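Local coordinates for protein telomerase reverse transcriptase (Candida tropicalis MYA-3404, PDB 6ZD1) that probably extends chromosome ends by reverse transcription, adding simple telomeric repeats to DNA that are copied from a template within the telomerase RNA, at residues A[310-315]-A[496-501]; A[333-338]-A[558-563]. All coordinates share one frame; numbering follows the deposited sequence.

Contact 1: residues A[310-315]-A[496-501]; sequences NEVADR and LLLRLV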
loop_
_atom_site.group_PDB
_atom_site.type_symbol
_atom_site.label_atom_id
_atom_site.label_comp_id
_atom_site.label_asym_id
_atom_site.label_seq_id
_atom_site.Cartn_x
_atom_site.Cartn_y
_atom_site.Cartn_z
ATOM N N ASN A 310 -2.044 -15.087 -8.114
ATOM C CA ASN A 310 -2.348 -16.496 -7.890
ATOM C C ASN A 310 -3.389 -17.002 -8.879
ATOM O O ASN A 310 -3.364 -18.179 -9.255
ATOM C CB ASN A 310 -2.831 -16.725 -6.458
ATOM C CG ASN A 310 -1.779 -16.382 -5.425
ATOM O OD1 ASN A 310 -0.781 -15.729 -5.729
ATOM N ND2 ASN A 310 -2.001 -16.815 -4.190
ATOM N N GLU A 311 -4.302 -16.131 -9.317
ATOM C CA GLU A 311 -5.266 -16.556 -10.324
ATOM C C GLU A 311 -4.589 -16.790 -11.668
ATOM O O GLU A 311 -4.998 -17.685 -12.418
ATOM C CB GLU A 311 -6.395 -15.530 -10.459
ATOM C CG GLU A 311 -7.758 -16.168 -10.718
ATOM C CD GLU A 311 -8.788 -15.195 -11.264
ATOM O OE1 GLU A 311 -9.215 -15.377 -12.425
ATOM O OE2 GLU A 311 -9.175 -14.255 -10.536
ATOM N N VAL A 312 -3.546 -16.014 -11.978
ATOM C CA VAL A 312 -2.761 -16.269 -13.185
ATOM C C VAL A 312 -2.139 -17.659 -13.118
ATOM O O VAL A 312 -2.214 -18.441 -14.072
ATOM C CB VAL A 312 -1.689 -15.178 -13.368
ATOM C CG1 VAL A 312 -0.648 -15.607 -14.392
ATOM C CG2 VAL A 312 -2.332 -13.860 -13.775
ATOM N N ALA A 313 -1.556 -17.999 -11.966
ATOM C CA ALA A 313 -0.922 -19.302 -11.808
ATOM C C ALA A 313 -1.940 -20.429 -11.912
ATOM O O ALA A 313 -1.700 -21.433 -12.592
ATOM C CB ALA A 313 -0.192 -19.362 -10.468
ATOM N N ASP A 314 -3.091 -20.275 -11.252
ATOM C CA ASP A 314 -4.103 -21.323 -11.259
ATOM C C ASP A 314 -4.700 -21.514 -12.646
ATOM O O ASP A 314 -4.987 -22.647 -13.051
ATOM C CB ASP A 314 -5.196 -21.000 -10.241
ATOM C CG ASP A 314 -4.840 -21.466 -8.845
ATOM O OD1 ASP A 314 -5.172 -22.619 -8.500
ATOM O OD2 ASP A 314 -4.209 -20.686 -8.102
ATOM N N ARG A 315 -4.913 -20.423 -13.384
ATOM C CA ARG A 315 -5.456 -20.568 -14.730
ATOM C C ARG A 315 -4.465 -21.265 -15.658
ATOM O O ARG A 315 -4.878 -21.982 -16.576
ATOM C CB ARG A 315 -5.857 -19.198 -15.285
ATOM C CG ARG A 315 -7.007 -18.533 -14.531
ATOM C CD ARG A 315 -8.379 -18.915 -15.078
ATOM N NE ARG A 315 -8.822 -18.008 -16.135
ATOM C CZ ARG A 315 -8.887 -18.331 -17.422
ATOM N NH1 ARG A 315 -8.547 -19.551 -17.819
ATOM N NH2 ARG A 315 -9.299 -17.439 -18.312
ATOM N N LEU A 496 -4.720 -19.820 -24.355
ATOM C CA LEU A 496 -5.088 -19.187 -23.096
ATOM C C LEU A 496 -4.504 -17.784 -23.035
ATOM O O LEU A 496 -3.295 -17.608 -23.201
ATOM C CB LEU A 496 -4.588 -20.013 -21.908
ATOM C CG LEU A 496 -4.655 -19.318 -20.548
ATOM C CD1 LEU A 496 -6.099 -19.186 -20.104
ATOM C CD2 LEU A 496 -3.823 -20.062 -19.510
ATOM N N LEU A 497 -5.362 -16.792 -22.802
ATOM C CA LEU A 497 -4.954 -15.406 -22.615
ATOM C C LEU A 497 -5.331 -14.947 -21.214
ATOM O O LEU A 497 -6.449 -15.194 -20.751
ATOM C CB LEU A 497 -5.604 -14.486 -23.657
ATOM C CG LEU A 497 -5.258 -12.995 -23.590
ATOM C CD1 LEU A 497 -3.796 -12.762 -23.947
ATOM C CD2 LEU A 497 -6.174 -12.177 -24.492
ATOM N N LEU A 498 -4.399 -14.265 -20.551
ATOM C CA LEU A 498 -4.575 -13.784 -19.187
ATOM C C LEU A 498 -4.123 -12.333 -19.104
ATOM O O LEU A 498 -3.176 -11.927 -19.791
ATOM C CB LEU A 498 -3.788 -14.626 -18.184
ATOM C CG LEU A 498 -4.163 -16.100 -18.052
ATOM C CD1 LEU A 498 -3.250 -16.752 -17.035
ATOM C CD2 LEU A 498 -5.616 -16.237 -17.641
ATOM N N ARG A 499 -4.823 -11.549 -18.279
ATOM C CA ARG A 499 -4.524 -10.138 -18.096
ATOM C C ARG A 499 -4.378 -9.840 -16.612
ATOM O O ARG A 499 -5.231 -10.222 -15.807
ATOM C CB ARG A 499 -5.599 -9.246 -18.732
ATOM C CG ARG A 499 -5.249 -7.766 -18.707
ATOM C CD ARG A 499 -6.327 -6.909 -19.352
ATOM N NE ARG A 499 -7.559 -6.906 -18.572
ATOM C CZ ARG A 499 -7.748 -6.168 -17.483
ATOM N NH1 ARG A 499 -6.779 -5.377 -17.041
ATOM N NH2 ARG A 499 -8.903 -6.228 -16.836
ATOM N N LEU A 500 -3.298 -9.124 -16.283
ATOM C CA LEU A 500 -2.985 -8.691 -14.896
ATOM C C LEU A 500 -2.624 -7.202 -14.936
ATOM O O LEU A 500 -1.463 -6.888 -15.271
ATOM C CB LEU A 500 -1.820 -9.530 -14.362
ATOM C CG LEU A 500 -1.602 -9.463 -12.850
ATOM C CD1 LEU A 500 -2.901 -9.132 -12.131
ATOM C CD2 LEU A 500 -1.022 -10.768 -12.328
ATOM N N VAL A 501 -3.597 -6.336 -14.631
ATOM C CA VAL A 501 -3.413 -4.851 -14.635
ATOM C C VAL A 501 -2.945 -4.400 -16.025
ATOM O O VAL A 501 -3.812 -4.114 -16.875
ATOM C CB VAL A 501 -2.454 -4.379 -13.524
ATOM C CG1 VAL A 501 -2.412 -2.863 -13.423
ATOM C CG2 VAL A 501 -2.802 -4.998 -12.179
#
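Val312 spreads its two methyl groups between two leucines of the strand 496-500. CG1 meets CD1 of Leu498 at 3.9 Å, and CG2 reaches CD2 of Leu500 at 3.7 Å. The first torsion sets this division: with chi1 at 165°, CG1 stands trans to the backbone nitrogen and CG2 trans to the carbonyl carbon, one methyl for each partner. Leu498 also approaches the helix backbone, its CD1 lying 3.6 Å from Val312 O, while its other branch, CD2, comes 3.8 Å from CB of Arg315. The leucine tip is thus wedged between residues one helical turn apart.

A second kind of contact is made by the long side chain of Arg315. Bends in the middle of its chain, at chi2 and chi3, bring its guanidinium round over Leu498, so that CD2 lies beneath one face of the flat group, displaced toward its rim. Leu496 comes in obliquely, with CD1 3.4 Å from NH1 of Arg315 and CD2 3.7 Å from the carbonyl oxygen of the same arginine. No hydrogen bond joins the segments; the arginine packs on leucine methyls, and its NH2 is engaged instead by the carbonyl oxygen of Arg303.

The strand has a second, differently occupied side. Leu497 rests on Val481 of helix 469-484, and Arg499 forms a salt bridge with Asp474 of the same helix.

Helix and strand run almost exactly antiparallel, at 173°, with their axes 9.2 Å apart. This illustrates how an alpha/beta layer is built: alternate strand residues furnish a ridge of leucines for one helix. Here the layer is part of the reverse transcriptase palm, and the strand leads into the turn that, as in related polymerases, carries the motif C aspartates.

Contact 2: residues A[333-338]-A[558-563]; sequences LYMIKF and INCLTL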
loop_
_atom_site.group_PDB
_atom_site.type_symbol
_atom_site.label_atom_id
_atom_site.label_comp_id
_atom_site.label_asym_id
_atom_site.label_seq_id
_atom_site.Cartn_x
_atom_site.Cartn_y
_atom_site.Cartn_z
ATOM N N LEU A 333 4.244 -25.905 -26.767
ATOM C CA LEU A 333 3.456 -24.720 -26.462
ATOM C C LEU A 333 4.247 -23.464 -26.786
ATOM O O LEU A 333 5.467 -23.422 -26.607
ATOM C CB LEU A 333 3.035 -24.701 -24.991
ATOM C CG LEU A 333 2.099 -25.839 -24.590
ATOM C CD1 LEU A 333 1.851 -25.815 -23.100
ATOM C CD2 LEU A 333 0.789 -25.741 -25.359
ATOM N N TYR A 334 3.545 -22.448 -27.272
ATOM C CA TYR A 334 4.130 -21.161 -27.609
ATOM C C TYR A 334 3.553 -20.112 -26.674
ATOM O O TYR A 334 2.353 -20.127 -26.380
ATOM C CB TYR A 334 3.840 -20.790 -29.068
ATOM C CG TYR A 334 4.142 -21.904 -30.043
ATOM C CD1 TYR A 334 3.263 -22.969 -30.207
ATOM C CD2 TYR A 334 5.302 -21.894 -30.800
ATOM C CE1 TYR A 334 3.537 -23.995 -31.084
ATOM C CE2 TYR A 334 5.585 -22.916 -31.683
ATOM C CZ TYR A 334 4.697 -23.964 -31.821
ATOM O OH TYR A 334 4.966 -24.987 -32.700
HETATM N N MSE A 335 4.404 -19.225 -26.177
HETATM C CA MSE A 335 3.912 -18.190 -25.283
HETATM C C MSE A 335 4.569 -16.837 -25.488
HETATM O O MSE A 335 5.742 -16.737 -25.857
HETATM C CB MSE A 335 4.064 -18.626 -23.828
HETATM C CG MSE A 335 5.463 -19.020 -23.430
HETATM SE SE MSE A 335 5.482 -19.608 -21.575
HETATM C CE MSE A 335 4.249 -21.106 -21.730
ATOM N N ILE A 336 3.778 -15.799 -25.240
ATOM C CA ILE A 336 4.162 -14.414 -25.480
ATOM C C ILE A 336 3.669 -13.578 -24.305
ATOM O O ILE A 336 2.533 -13.750 -23.848
ATOM C CB ILE A 336 3.578 -13.906 -26.816
ATOM C CG1 ILE A 336 3.837 -12.412 -27.003
ATOM C CG2 ILE A 336 2.094 -14.239 -26.924
ATOM C CD1 ILE A 336 5.170 -12.121 -27.627
ATOM N N LYS A 337 4.532 -12.713 -23.778
ATOM C CA LYS A 337 4.139 -11.741 -22.767
ATOM C C LYS A 337 4.399 -10.336 -23.292
ATOM O O LYS A 337 5.382 -10.101 -24.006
ATOM C CB LYS A 337 4.874 -11.960 -21.435
ATOM C CG LYS A 337 6.289 -11.413 -21.389
ATOM C CD LYS A 337 6.849 -11.452 -19.981
ATOM C CE LYS A 337 8.228 -10.822 -19.928
ATOM N NZ LYS A 337 8.795 -10.863 -18.554
ATOM N N PHE A 338 3.510 -9.409 -22.942
ATOM C CA PHE A 338 3.616 -8.032 -23.401
ATOM C C PHE A 338 2.866 -7.135 -22.426
ATOM O O PHE A 338 1.860 -7.552 -21.847
ATOM C CB PHE A 338 3.081 -7.874 -24.834
ATOM C CG PHE A 338 1.652 -8.331 -25.023
ATOM C CD1 PHE A 338 1.355 -9.664 -25.278
ATOM C CD2 PHE A 338 0.609 -7.419 -24.974
ATOM C CE1 PHE A 338 0.041 -10.082 -25.460
ATOM C CE2 PHE A 338 -0.704 -7.828 -25.156
ATOM C CZ PHE A 338 -0.986 -9.164 -25.402
ATOM N N ILE A 558 7.709 -19.295 -15.196
ATOM C CA ILE A 558 6.881 -20.218 -15.965
ATOM C C ILE A 558 7.769 -20.962 -16.954
ATOM O O ILE A 558 8.424 -20.339 -17.800
ATOM C CB ILE A 558 5.744 -19.490 -16.694
ATOM C CG1 ILE A 558 4.879 -18.726 -15.691
ATOM C CG2 ILE A 558 4.904 -20.486 -17.475
ATOM C CD1 ILE A 558 3.820 -17.858 -16.335
ATOM N N ASN A 559 7.787 -22.289 -16.847
ATOM C CA ASN A 559 8.532 -23.132 -17.776
ATOM C C ASN A 559 7.667 -23.407 -19.002
ATOM O O ASN A 559 6.574 -23.969 -18.886
ATOM C CB ASN A 559 8.959 -24.437 -17.104
ATOM C CG ASN A 559 9.964 -25.226 -17.937
ATOM O OD1 ASN A 559 9.752 -25.473 -19.124
ATOM N ND2 ASN A 559 11.067 -25.618 -17.315
ATOM N N CYS A 560 8.164 -23.011 -20.175
ATOM C CA CYS A 560 7.412 -23.158 -21.417
ATOM C C CYS A 560 7.219 -24.613 -21.817
ATOM O O CYS A 560 6.278 -24.923 -22.554
ATOM C CB CYS A 560 8.131 -22.409 -22.540
ATOM S SG CYS A 560 7.271 -22.386 -24.123
ATOM N N LEU A 561 8.082 -25.506 -21.346
ATOM C CA LEU A 561 8.083 -26.900 -21.768
ATOM C C LEU A 561 7.145 -27.766 -20.939
ATOM O O LEU A 561 6.488 -28.658 -21.481
ATOM C CB LEU A 561 9.501 -27.461 -21.696
ATOM C CG LEU A 561 9.778 -28.650 -22.607
ATOM C CD1 LEU A 561 9.530 -28.264 -24.055
ATOM C CD2 LEU A 561 11.206 -29.121 -22.412
ATOM N N THR A 562 7.096 -27.542 -19.626
ATOM C CA THR A 562 6.271 -28.340 -18.733
ATOM C C THR A 562 5.152 -27.552 -18.067
ATOM O O THR A 562 4.351 -28.150 -17.337
ATOM C CB THR A 562 7.143 -28.986 -17.650
ATOM O OG1 THR A 562 7.764 -27.962 -16.864
ATOM C CG2 THR A 562 8.223 -29.849 -18.284
ATOM N N LEU A 563 5.070 -26.239 -18.295
ATOM C CA LEU A 563 4.073 -25.379 -17.652
ATOM C C LEU A 563 4.186 -25.445 -16.129
ATOM O O LEU A 563 3.186 -25.448 -15.408
ATOM C CB LEU A 563 2.651 -25.702 -18.122
ATOM C CG LEU A 563 2.269 -25.152 -19.503
ATOM C CD1 LEU A 563 0.770 -25.271 -19.744
ATOM C CD2 LEU A 563 2.722 -23.710 -19.670
#
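Met335 and Cys560 meet where the palm sheet of the reverse transcriptase domain faces a smaller antiparallel sheet, whose hairpin 550-559 is consistent with motif E, the primer grip. Met335, modelled as selenomethionine, carries much of the join. Its chi1 of 55° places CG between the backbone nitrogen and the carbonyl carbon, and CG then lies 3.9 Å from SG of Cys560. Farther out, a bend at chi3 turns CE back over the other segment, where it touches CA of Cys560 at 3.8 Å and CD2 of Leu563 at 3.7 Å. The selenium lies against CA and CB of Cys560, 4.0 Å from that CB, and also meets CG2 of Ile558 at 4.2 Å.

Leu333, just ahead of the palm strand, supplies the other half of the interface. Its CD1 presses on CD1 of Leu563 at 3.6 Å, the two side chains crossing at about a right angle, and its carbonyl oxygen has SG of Cys560 3.2 Å away. All five touching residues are buried, and no hydrogen bond spans the segments.

The next shell shows why these groups share one core. Helix 309-326 underlies both sides: Leu333 packs on Leu323, Leu563 on Phe319 and Arg320, Ile558 on Ile316. Met335 is also held through its backbone, hydrogen-bonded to Ile541 in the neighbouring palm strand 539-541, whose Ile541 side chain touches Cys560 as well.

Segment 558-563 turns sharply, and so brings both Cys560 and Leu563 to Leu333 and Met335. An Asx turn shapes the bend, and the left-handed backbone of Leu563 (phi 58°) follows it. At the start of the turn, OD1 of Asn559 accepts a hydrogen bond from the backbone N of Leu561, 2.8 Å long and in the carbonyl plane of the amide.

In the fold
From the N terminus the chain lays down helix 309-326 and passes through a short connection into strand 334-339, so the first partners of both contacts are close neighbours in sequence. Contact 1 closes a loop of 180 residues when strand 495-500 returns to the helix. Contact 2 closes one of 219 residues, when strand 556-559 and the turn after it come back to the start of strand 334-339. Their segments alternate along the chain, so the loops cross rather than nest. Strand 503-508 lies between 495-500 and 334-339 in the palm sheet. With centres 13 Å apart, the contacts tie helix, palm sheet and the smaller three-stranded sheet together.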